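Local coordinates for protein alpha-1,2-mannosyltransferase (Ktr4), putative (Neosartorya fumigata, PDB 7BOP) that is a putative fungal glycosyltransferase of the GT-A clan, modelled here with guanosine-5'-diphosphate, manganese and sodium ions, at residues 155-159 with 227-231; 143-147 with 163-168; 344-348 with 362-366. All coordinates share one frame; numbering follows the deposited sequence. Where two conformers were deposited one is given.

How the interactions relate
Interactions 1 and 2 both use helix 144-157 and touch each other: 155-159 comes at its C-terminal end, 143-147 at its start, and Thr155 OG1 probably takes a hydrogen bond from Asp163 N. Interaction 1 is a surface contact and is held by charge, with a lysine-aspartate network beside a sodium site. Interaction 2 is partly buried and depends on an edge-to-face aromatic pair behind residues that meet guanosine-5'-diphosphate. Interaction 3, also partly buried, stands apart, about 9 Å from interaction 1 and 10 Å from interaction 2 between nearest atoms. There, backbone pairing extends the edge of a small antiparallel sheet, and two aromatic rings, near parallel but slid apart, lie beside it.

Interaction 1 (155-159 with 227-231); sequences TEQKI and DPKTV. With NA (sodium ion), chain J.
Lys158 and Lys229 mark the nearest backbone approach, CA to CA 7.5 Å, where the chain has just left helix 144-157 and faces the short 3-10 turn 228-230. Lys158 runs past the Asp227 carboxylate in the opposite direction: CG is anti to the backbone N (chi1 -172°), and a bend at the last torsion brings NZ to OD2 of Asp227 at 2.9 Å. That salt bridge uses the anti lone pair of OD2. Lys229 folds back and reaches the other oxygen, NZ to Asp227 OD1 2.8 Å, on the syn side. Its backbone N also gives a hydrogen bond to OD1, from well above the carboxylate plane, an Asx turn at the start of the 3-10 segment in the loop between strand 218-224 and helix 234-244. With two lysines and a peptide N-H, the carboxylate probably has little freedom to rotate. Aliphatic contacts accompany the salt bridge: Lys158 CE lies 3.9 Å from Thr230 CG2, and Lys229 CE passes Lys158 CA at 3.9 Å. A water joins Ile159 N to Lys229 NZ. At the helix end, sodium binds Thr155 O and Lys158 O, each at 2.2 Å, with Tyr161 O and a water.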
loop_
_atom_site.group_PDB
_atom_site.type_symbol
_atom_site.label_atom_id
_atom_site.label_comp_id
_atom_site.label_asym_id
_atom_site.label_seq_id
_atom_site.Cartn_x
_atom_site.Cartn_y
_atom_site.Cartn_z
ATOM N N THR A 155 5.945 -13.928 -18.474
ATOM C CA THR A 155 5.398 -15.243 -18.131
ATOM C C THR A 155 6.488 -16.332 -18.118
ATOM O O THR A 155 6.544 -17.139 -17.177
ATOM C CB THR A 155 4.228 -15.635 -19.059
ATOM O OG1 THR A 155 3.133 -14.750 -18.814
ATOM C CG2 THR A 155 3.748 -17.095 -18.811
ATOM N N GLU A 156 7.359 -16.318 -19.129
ATOM C CA GLU A 156 8.431 -17.318 -19.216
ATOM C C GLU A 156 9.482 -17.109 -18.126
ATOM O O GLU A 156 9.989 -18.074 -17.580
ATOM C CB GLU A 156 9.099 -17.336 -20.607
ATOM C CG GLU A 156 8.265 -17.962 -21.723
ATOM C CD GLU A 156 7.727 -19.353 -21.392
ATOM O OE1 GLU A 156 6.511 -19.586 -21.596
ATOM O OE2 GLU A 156 8.509 -20.216 -20.927
ATOM N N GLN A 157 9.795 -15.858 -17.800
ATOM C CA GLN A 157 10.890 -15.564 -16.867
ATOM C C GLN A 157 10.522 -15.558 -15.392
ATOM O O GLN A 157 11.326 -15.949 -14.569
ATOM C CB GLN A 157 11.498 -14.205 -17.190
ATOM C CG GLN A 157 12.140 -14.118 -18.564
ATOM C CD GLN A 157 12.625 -12.716 -18.881
ATOM O OE1 GLN A 157 12.202 -11.736 -18.252
ATOM N NE2 GLN A 157 13.479 -12.605 -19.880
ATOM N N LYS A 158 9.335 -15.065 -15.061
ATOM C CA LYS A 158 9.000 -14.732 -13.681
ATOM C C LYS A 158 8.474 -15.932 -12.894
ATOM O O LYS A 158 7.558 -16.629 -13.340
ATOM C CB LYS A 158 7.980 -13.586 -13.647
ATOM C CG LYS A 158 7.717 -13.047 -12.251
ATOM C CD LYS A 158 6.950 -11.728 -12.286
ATOM C CE LYS A 158 6.348 -11.408 -10.927
ATOM N NZ LYS A 158 7.388 -11.387 -9.878
ATOM N N ILE A 159 9.055 -16.128 -11.713
ATOM C CA ILE A 159 8.739 -17.250 -10.815
ATOM C C ILE A 159 7.272 -17.210 -10.391
ATOM O O ILE A 159 6.764 -16.170 -9.968
ATOM C CB ILE A 159 9.684 -17.255 -9.572
ATOM C CG1 ILE A 159 11.054 -17.825 -9.964
ATOM C CG2 ILE A 159 9.123 -18.071 -8.408
ATOM C CD1 ILE A 159 12.162 -17.519 -8.994
ATOM N N ASP A 227 10.589 -7.614 -7.526
ATOM C CA ASP A 227 11.215 -8.298 -8.647
ATOM C C ASP A 227 11.682 -7.261 -9.687
ATOM O O ASP A 227 10.844 -6.623 -10.325
ATOM C CB ASP A 227 10.198 -9.259 -9.264
ATOM C CG ASP A 227 10.756 -10.049 -10.437
ATOM O OD1 ASP A 227 11.942 -9.894 -10.790
ATOM O OD2 ASP A 227 9.980 -10.821 -11.025
ATOM N N PRO A 228 13.010 -7.103 -9.879
ATOM C CA PRO A 228 13.513 -6.135 -10.879
ATOM C C PRO A 228 12.967 -6.327 -12.292
ATOM O O PRO A 228 12.852 -5.348 -13.033
ATOM C CB PRO A 228 15.035 -6.368 -10.895
ATOM C CG PRO A 228 15.344 -7.160 -9.676
ATOM C CD PRO A 228 14.101 -7.894 -9.279
ATOM N N LYS A 229 12.631 -7.567 -12.667
ATOM C CA LYS A 229 12.071 -7.854 -13.998
ATOM C C LYS A 229 10.723 -7.181 -14.264
ATOM O O LYS A 229 10.349 -7.027 -15.420
ATOM C CB LYS A 229 11.886 -9.358 -14.203
ATOM C CG LYS A 229 13.203 -10.128 -14.234
ATOM C CD LYS A 229 13.000 -11.601 -14.582
ATOM C CE LYS A 229 12.079 -12.326 -13.617
ATOM N NZ LYS A 229 12.499 -12.240 -12.193
ATOM N N THR A 230 9.988 -6.817 -13.211
ATOM C CA THR A 230 8.705 -6.113 -13.377
ATOM C C THR A 230 8.864 -4.612 -13.604
ATOM O O THR A 230 7.897 -3.970 -14.026
ATOM C CB THR A 230 7.762 -6.330 -12.176
ATOM O OG1 THR A 230 8.329 -5.762 -10.992
ATOM C CG2 THR A 230 7.521 -7.825 -11.943
ATOM N N VAL A 231 10.055 -4.058 -13.325
ATOM C CA VAL A 231 10.272 -2.600 -13.310
ATOM C C VAL A 231 11.572 -2.101 -13.983
ATOM O O VAL A 231 12.098 -1.076 -13.573
ATOM C CB VAL A 231 10.207 -2.047 -11.855
ATOM C CG1 VAL A 231 8.802 -2.187 -11.280
ATOM C CG2 VAL A 231 11.220 -2.736 -10.941
HETATM NA NA NA J . 6.399 -17.633 -14.989
HETATM O O HOH W 1 11.392 -14.464 -10.891
HETATM O O HOH W 2 5.551 -19.368 -13.634
#

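Interaction 2 (143-147 with 163-168); sequences NMELF and DKLSYH. With GDP (guanosine-5'-diphosphate), chain H.
Phe147 drives its ring edge into the face of His168 as a T-shaped pair: the planes stand at 86°, the centroids are 5.1 Å apart, and Phe147 CE1 lies over the middle of the imidazole, 3.7 Å from NE2. With CG anti to the backbone N (chi1 164°), Phe147 is carried edge-first to it. The imidazole is fixed in rotation from both nitrogens. NE2 donates to Asp163 OD2 at 2.7 Å, nearly straight (175°), in the ring plane and on the syn lone pair, while ND1 bonds to Phe309 O. The other carboxylate oxygen, Asp163 OD1, meets Phe147 CZ obliquely at 3.4 Å. Phe147 and His168 lie in the first turns of helices 144-157 and 165-177, and Asp163 just before the second; Asn143 OD1 caps the first by accepting from Leu146 N. Over one face of the Phe147 ring sits Leu165 CD1, a CH-pi contact 3.9 Å from the centroid and offset toward the rim. Leu165 CD2 meets Met144 CE at 3.9 Å. Phe310 of helix 308-311 touches Phe147, Leu165 and His168. On the second helix, Tyr167 OH donates to O3B of guanosine-5'-diphosphate at 2.7 Å.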
loop_
_atom_site.group_PDB
_atom_site.type_symbol
_atom_site.label_atom_id
_atom_site.label_comp_id
_atom_site.label_asym_id
_atom_site.label_seq_id
_atom_site.Cartn_x
_atom_site.Cartn_y
_atom_site.Cartn_z
ATOM N N ASN A 143 -0.312 -0.303 -27.486
ATOM C CA ASN A 143 -0.450 -1.314 -28.529
ATOM C C ASN A 143 -0.592 -2.689 -27.875
ATOM O O ASN A 143 0.322 -3.149 -27.183
ATOM C CB ASN A 143 0.768 -1.273 -29.452
ATOM C CG ASN A 143 0.636 -2.213 -30.635
ATOM O OD1 ASN A 143 0.805 -3.427 -30.507
ATOM N ND2 ASN A 143 0.335 -1.654 -31.794
ATOM N N MET A 144 -1.719 -3.354 -28.115
ATOM C CA MET A 144 -2.001 -4.632 -27.464
ATOM C C MET A 144 -1.137 -5.788 -27.965
ATOM O O MET A 144 -0.911 -6.728 -27.206
ATOM C CB MET A 144 -3.496 -4.993 -27.544
ATOM C CG MET A 144 -4.416 -4.006 -26.834
ATOM S SD MET A 144 -3.913 -3.634 -25.130
ATOM C CE MET A 144 -4.229 -5.234 -24.398
ATOM N N GLU A 145 -0.658 -5.740 -29.215
ATOM C CA GLU A 145 0.312 -6.747 -29.693
ATOM C C GLU A 145 1.657 -6.653 -28.969
ATOM O O GLU A 145 2.246 -7.677 -28.624
ATOM C CB GLU A 145 0.540 -6.687 -31.211
ATOM C CG GLU A 145 -0.265 -7.725 -31.970
ATOM C CD GLU A 145 -0.128 -7.606 -33.482
ATOM O OE1 GLU A 145 1.009 -7.422 -33.981
ATOM O OE2 GLU A 145 -1.169 -7.710 -34.171
ATOM N N LEU A 146 2.140 -5.433 -28.759
ATOM C CA LEU A 146 3.341 -5.202 -27.947
ATOM C C LEU A 146 3.127 -5.658 -26.503
ATOM O O LEU A 146 4.019 -6.272 -25.908
ATOM C CB LEU A 146 3.749 -3.724 -27.959
ATOM C CG LEU A 146 4.267 -3.125 -29.270
ATOM C CD1 LEU A 146 4.633 -1.664 -29.041
ATOM C CD2 LEU A 146 5.464 -3.894 -29.809
ATOM N N PHE A 147 1.952 -5.358 -25.942
ATOM C CA PHE A 147 1.596 -5.880 -24.623
ATOM C C PHE A 147 1.728 -7.411 -24.562
ATOM O O PHE A 147 2.358 -7.943 -23.647
ATOM C CB PHE A 147 0.177 -5.465 -24.187
ATOM C CG PHE A 147 -0.343 -6.287 -23.048
ATOM C CD1 PHE A 147 0.112 -6.050 -21.759
ATOM C CD2 PHE A 147 -1.209 -7.357 -23.267
ATOM C CE1 PHE A 147 -0.310 -6.836 -20.702
ATOM C CE2 PHE A 147 -1.636 -8.152 -22.209
ATOM C CZ PHE A 147 -1.182 -7.887 -20.924
ATOM N N ASP A 163 1.148 -14.140 -16.862
ATOM C CA ASP A 163 0.679 -12.764 -17.006
ATOM C C ASP A 163 -0.831 -12.685 -17.233
ATOM O O ASP A 163 -1.401 -13.528 -17.909
ATOM C CB ASP A 163 1.418 -12.065 -18.142
ATOM C CG ASP A 163 1.179 -10.577 -18.148
ATOM O OD1 ASP A 163 0.153 -10.140 -18.719
ATOM O OD2 ASP A 163 2.005 -9.839 -17.570
ATOM N N LYS A 164 -1.457 -11.670 -16.644
ATOM C CA LYS A 164 -2.872 -11.360 -16.871
ATOM C C LYS A 164 -2.987 -9.872 -17.110
ATOM O O LYS A 164 -2.452 -9.087 -16.320
ATOM C CB LYS A 164 -3.693 -11.684 -15.620
ATOM C CG LYS A 164 -3.981 -13.158 -15.386
ATOM C CD LYS A 164 -3.693 -13.596 -13.945
ATOM C CE LYS A 164 -4.860 -14.335 -13.294
ATOM N NZ LYS A 164 -5.473 -15.408 -14.138
ATOM N N LEU A 165 -3.714 -9.479 -18.157
ATOM C CA LEU A 165 -3.947 -8.062 -18.439
ATOM C C LEU A 165 -4.580 -7.355 -17.240
ATOM O O LEU A 165 -4.226 -6.225 -16.938
ATOM C CB LEU A 165 -4.833 -7.879 -19.680
ATOM C CG LEU A 165 -5.202 -6.430 -20.054
ATOM C CD1 LEU A 165 -3.969 -5.572 -20.312
ATOM C CD2 LEU A 165 -6.123 -6.429 -21.266
ATOM N N SER A 166 -5.503 -8.037 -16.566
ATOM C CA SER A 166 -6.197 -7.475 -15.409
ATOM C C SER A 166 -5.252 -7.042 -14.280
ATOM O O SER A 166 -5.507 -6.040 -13.609
ATOM C CB SER A 166 -7.247 -8.459 -14.889
ATOM O OG SER A 166 -6.661 -9.660 -14.442
ATOM N N TYR A 167 -4.150 -7.770 -14.092
ATOM C CA TYR A 167 -3.174 -7.388 -13.079
ATOM C C TYR A 167 -2.570 -6.025 -13.397
ATOM O O TYR A 167 -2.432 -5.173 -12.505
ATOM C CB TYR A 167 -2.063 -8.438 -12.914
ATOM C CG TYR A 167 -1.320 -8.236 -11.626
ATOM C CD1 TYR A 167 -1.808 -8.766 -10.431
ATOM C CD2 TYR A 167 -0.157 -7.465 -11.578
ATOM C CE1 TYR A 167 -1.143 -8.564 -9.234
ATOM C CE2 TYR A 167 0.515 -7.258 -10.381
ATOM C CZ TYR A 167 0.011 -7.806 -9.213
ATOM O OH TYR A 167 0.656 -7.610 -8.020
ATOM N N HIS A 168 -2.238 -5.818 -14.672
ATOM C CA HIS A 168 -1.691 -4.543 -15.134
ATOM C C HIS A 168 -2.733 -3.429 -14.959
ATOM O O HIS A 168 -2.404 -2.322 -14.541
ATOM C CB HIS A 168 -1.265 -4.608 -16.606
ATOM C CG HIS A 168 -0.160 -5.582 -16.900
ATOM N ND1 HIS A 168 1.130 -5.188 -17.178
ATOM C CD2 HIS A 168 -0.168 -6.930 -17.012
ATOM C CE1 HIS A 168 1.870 -6.252 -17.431
ATOM N NE2 HIS A 168 1.108 -7.322 -17.330
HETATM P PB GDP H . -1.435 -9.521 -5.164
HETATM O O1B GDP H . -1.227 -11.001 -5.303
HETATM O O2B GDP H . -1.901 -9.076 -3.767
HETATM O O3B GDP H . -0.338 -8.645 -5.738
HETATM O O3A GDP H . -2.683 -9.294 -6.181
HETATM P PA GDP H . -4.253 -9.495 -5.821
HETATM O O1A GDP H . -4.851 -10.548 -6.722
HETATM O O2A GDP H . -4.395 -9.578 -4.285
HETATM O "O5'" GDP H . -4.760 -8.075 -6.385
HETATM C "C5'" GDP H . -4.520 -6.865 -5.666
HETATM C "C4'" GDP H . -5.846 -6.217 -5.276
HETATM O "O4'" GDP H . -6.564 -5.866 -6.462
HETATM C "C3'" GDP H . -6.790 -7.128 -4.503
HETATM O "O3'" GDP H . -7.573 -6.295 -3.632
HETATM C "C2'" GDP H . -7.642 -7.791 -5.574
HETATM O "O2'" GDP H . -8.932 -8.159 -5.085
HETATM C "C1'" GDP H . -7.720 -6.691 -6.627
HETATM N N9 GDP H . -7.771 -7.088 -8.055
HETATM C C8 GDP H . -6.787 -7.615 -8.837
HETATM N N7 GDP H . -7.231 -7.775 -10.106
HETATM C C5 GDP H . -8.505 -7.338 -10.153
HETATM C C6 GDP H . -9.568 -7.217 -11.174
HETATM O O6 GDP H . -9.335 -7.594 -12.334
HETATM N N1 GDP H . -10.762 -6.698 -10.818
HETATM C C2 GDP H . -11.013 -6.277 -9.551
HETATM N N2 GDP H . -12.227 -5.765 -9.225
HETATM N N3 GDP H . -10.085 -6.370 -8.566
HETATM C C4 GDP H . -8.848 -6.873 -8.807
#

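Interaction 3 (344-348 with 362-366); sequences IPYYN and QFYAG
Tyr346 and Tyr364 face each other across an antiparallel pair of chains, CA to CA 4.6 Å, as a single beta bridge of the non-hydrogen-bonded kind. The backbone bonds bracket it: Ala365 N donates to Pro345 O at 3.0 Å and Tyr347 N to Phe363 O at 2.9 Å. The first runs nearly along the C=O axis, whereas the donor of the second is tilted 34° from the carbonyl plane. Both acceptors also take a CA-H...O contact, Pro345 O from Tyr364 CA and Phe363 O from Tyr346 CA, the latter at 3.3 Å. Within 362-366, the side chain of Gln362 adds a bond of its own, NE2 to Tyr364 O at 2.9 Å. Strand 346-348 is an outer strand of a small three-stranded sheet, and 362-366 adds to its edge; the Cys349-Cys358 disulfide ties the connecting loop. Strand 341-343 of that sheet ends at His343, a manganese ligand.

The Tyr346 and Phe363 rings lie near parallel, planes at 19°, but slid so far apart that they barely overlap. Phe363 CB leaves the backbone away from the strand, yet with CG anti to the backbone N (chi1 168°) the ring comes back alongside Tyr346, whose CD1 sits over its rim, 3.4 Å from CZ. Pro345 CG lies over the centre of the Tyr346 ring on one face, and both aromatic residues rest on Leu224, with Trp280 edge-to-face with Tyr346.

Of the remaining apolar contacts, Tyr347 CE1 meets Ala365 CB at 3.7 Å, the methyl lying near the plane of the ring.

With no charged pair across the contact, the two backbone bonds set the register, and the ring and methyl contacts fill in beside them.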
loop_
_atom_site.group_PDB
_atom_site.type_symbol
_atom_site.label_atom_id
_atom_site.label_comp_id
_atom_site.label_asym_id
_atom_site.label_seq_id
_atom_site.Cartn_x
_atom_site.Cartn_y
_atom_site.Cartn_z
ATOM N N ILE A 344 -0.209 -12.882 2.770
ATOM C CA ILE A 344 0.712 -14.011 2.537
ATOM C C ILE A 344 1.871 -13.530 1.641
ATOM O O ILE A 344 1.603 -12.849 0.663
ATOM C CB ILE A 344 -0.026 -15.212 1.875
ATOM C CG1 ILE A 344 -1.017 -15.839 2.867
ATOM C CG2 ILE A 344 0.957 -16.286 1.395
ATOM C CD1 ILE A 344 -2.122 -16.651 2.218
ATOM N N PRO A 345 3.139 -13.814 1.946
ATOM C CA PRO A 345 3.621 -14.606 3.069
ATOM C C PRO A 345 4.304 -13.765 4.167
ATOM O O PRO A 345 5.098 -14.313 4.935
ATOM C CB PRO A 345 4.657 -15.498 2.376
ATOM C CG PRO A 345 5.304 -14.554 1.403
ATOM C CD PRO A 345 4.211 -13.618 0.950
ATOM N N TYR A 346 4.001 -12.465 4.257
ATOM C CA TYR A 346 4.757 -11.564 5.143
ATOM C C TYR A 346 3.919 -10.945 6.258
ATOM O O TYR A 346 2.675 -10.878 6.178
ATOM C CB TYR A 346 5.461 -10.458 4.341
ATOM C CG TYR A 346 6.363 -10.979 3.258
ATOM C CD1 TYR A 346 7.476 -11.776 3.565
ATOM C CD2 TYR A 346 6.114 -10.686 1.918
ATOM C CE1 TYR A 346 8.300 -12.260 2.559
ATOM C CE2 TYR A 346 6.943 -11.149 0.910
ATOM C CZ TYR A 346 8.026 -11.942 1.235
ATOM O OH TYR A 346 8.827 -12.408 0.232
ATOM N N TYR A 347 4.626 -10.502 7.299
ATOM C CA TYR A 347 4.019 -10.078 8.561
ATOM C C TYR A 347 4.632 -8.789 9.090
ATOM O O TYR A 347 5.814 -8.535 8.905
ATOM C CB TYR A 347 4.222 -11.136 9.651
ATOM C CG TYR A 347 3.549 -12.443 9.367
ATOM C CD1 TYR A 347 4.112 -13.355 8.472
ATOM C CD2 TYR A 347 2.349 -12.776 9.979
ATOM C CE1 TYR A 347 3.487 -14.554 8.187
ATOM C CE2 TYR A 347 1.716 -13.974 9.700
ATOM C CZ TYR A 347 2.290 -14.858 8.811
ATOM O OH TYR A 347 1.658 -16.043 8.518
ATOM N N ASN A 348 3.787 -7.996 9.735
ATOM C CA ASN A 348 4.192 -6.998 10.697
ATOM C C ASN A 348 3.507 -7.392 12.004
ATOM O O ASN A 348 2.296 -7.189 12.162
ATOM C CB ASN A 348 3.760 -5.603 10.269
ATOM C CG ASN A 348 4.106 -4.564 11.301
ATOM O OD1 ASN A 348 5.258 -4.158 11.430
ATOM N ND2 ASN A 348 3.122 -4.164 12.084
ATOM N N GLN A 362 8.543 -12.035 13.553
ATOM C CA GLN A 362 8.718 -13.043 12.519
ATOM C C GLN A 362 8.222 -12.426 11.229
ATOM O O GLN A 362 7.026 -12.171 11.076
ATOM C CB GLN A 362 7.943 -14.315 12.821
ATOM C CG GLN A 362 8.139 -15.401 11.773
ATOM C CD GLN A 362 7.348 -16.662 12.070
ATOM O OE1 GLN A 362 7.069 -16.984 13.225
ATOM N NE2 GLN A 362 6.981 -17.390 11.013
ATOM N N PHE A 363 9.153 -12.210 10.305
ATOM C CA PHE A 363 8.894 -11.472 9.071
ATOM C C PHE A 363 8.098 -12.289 8.035
ATOM O O PHE A 363 7.256 -11.734 7.319
ATOM C CB PHE A 363 10.228 -10.980 8.483
ATOM C CG PHE A 363 10.117 -10.456 7.083
ATOM C CD1 PHE A 363 9.342 -9.341 6.807
ATOM C CD2 PHE A 363 10.775 -11.092 6.035
ATOM C CE1 PHE A 363 9.221 -8.870 5.510
ATOM C CE2 PHE A 363 10.664 -10.623 4.744
ATOM C CZ PHE A 363 9.888 -9.511 4.480
ATOM N N TYR A 364 8.362 -13.599 7.965
ATOM C CA TYR A 364 7.842 -14.434 6.889
ATOM C C TYR A 364 7.357 -15.787 7.402
ATOM O O TYR A 364 7.808 -16.262 8.444
ATOM C CB TYR A 364 8.930 -14.666 5.827
ATOM C CG TYR A 364 10.068 -15.546 6.317
ATOM C CD1 TYR A 364 11.145 -15.007 7.024
ATOM C CD2 TYR A 364 10.058 -16.918 6.087
ATOM C CE1 TYR A 364 12.182 -15.814 7.494
ATOM C CE2 TYR A 364 11.082 -17.735 6.554
ATOM C CZ TYR A 364 12.140 -17.181 7.252
ATOM O OH TYR A 364 13.146 -18.003 7.697
ATOM N N ALA A 365 6.455 -16.394 6.636
ATOM C CA ALA A 365 6.088 -17.797 6.796
ATOM C C ALA A 365 6.358 -18.483 5.464
ATOM O O ALA A 365 5.811 -18.077 4.441
ATOM C CB ALA A 365 4.620 -17.928 7.170
ATOM N N GLY A 366 7.191 -19.521 5.478
ATOM C CA GLY A 366 7.554 -20.257 4.263
ATOM C C GLY A 366 9.031 -20.602 4.276
ATOM O O GLY A 366 9.639 -20.704 5.335
#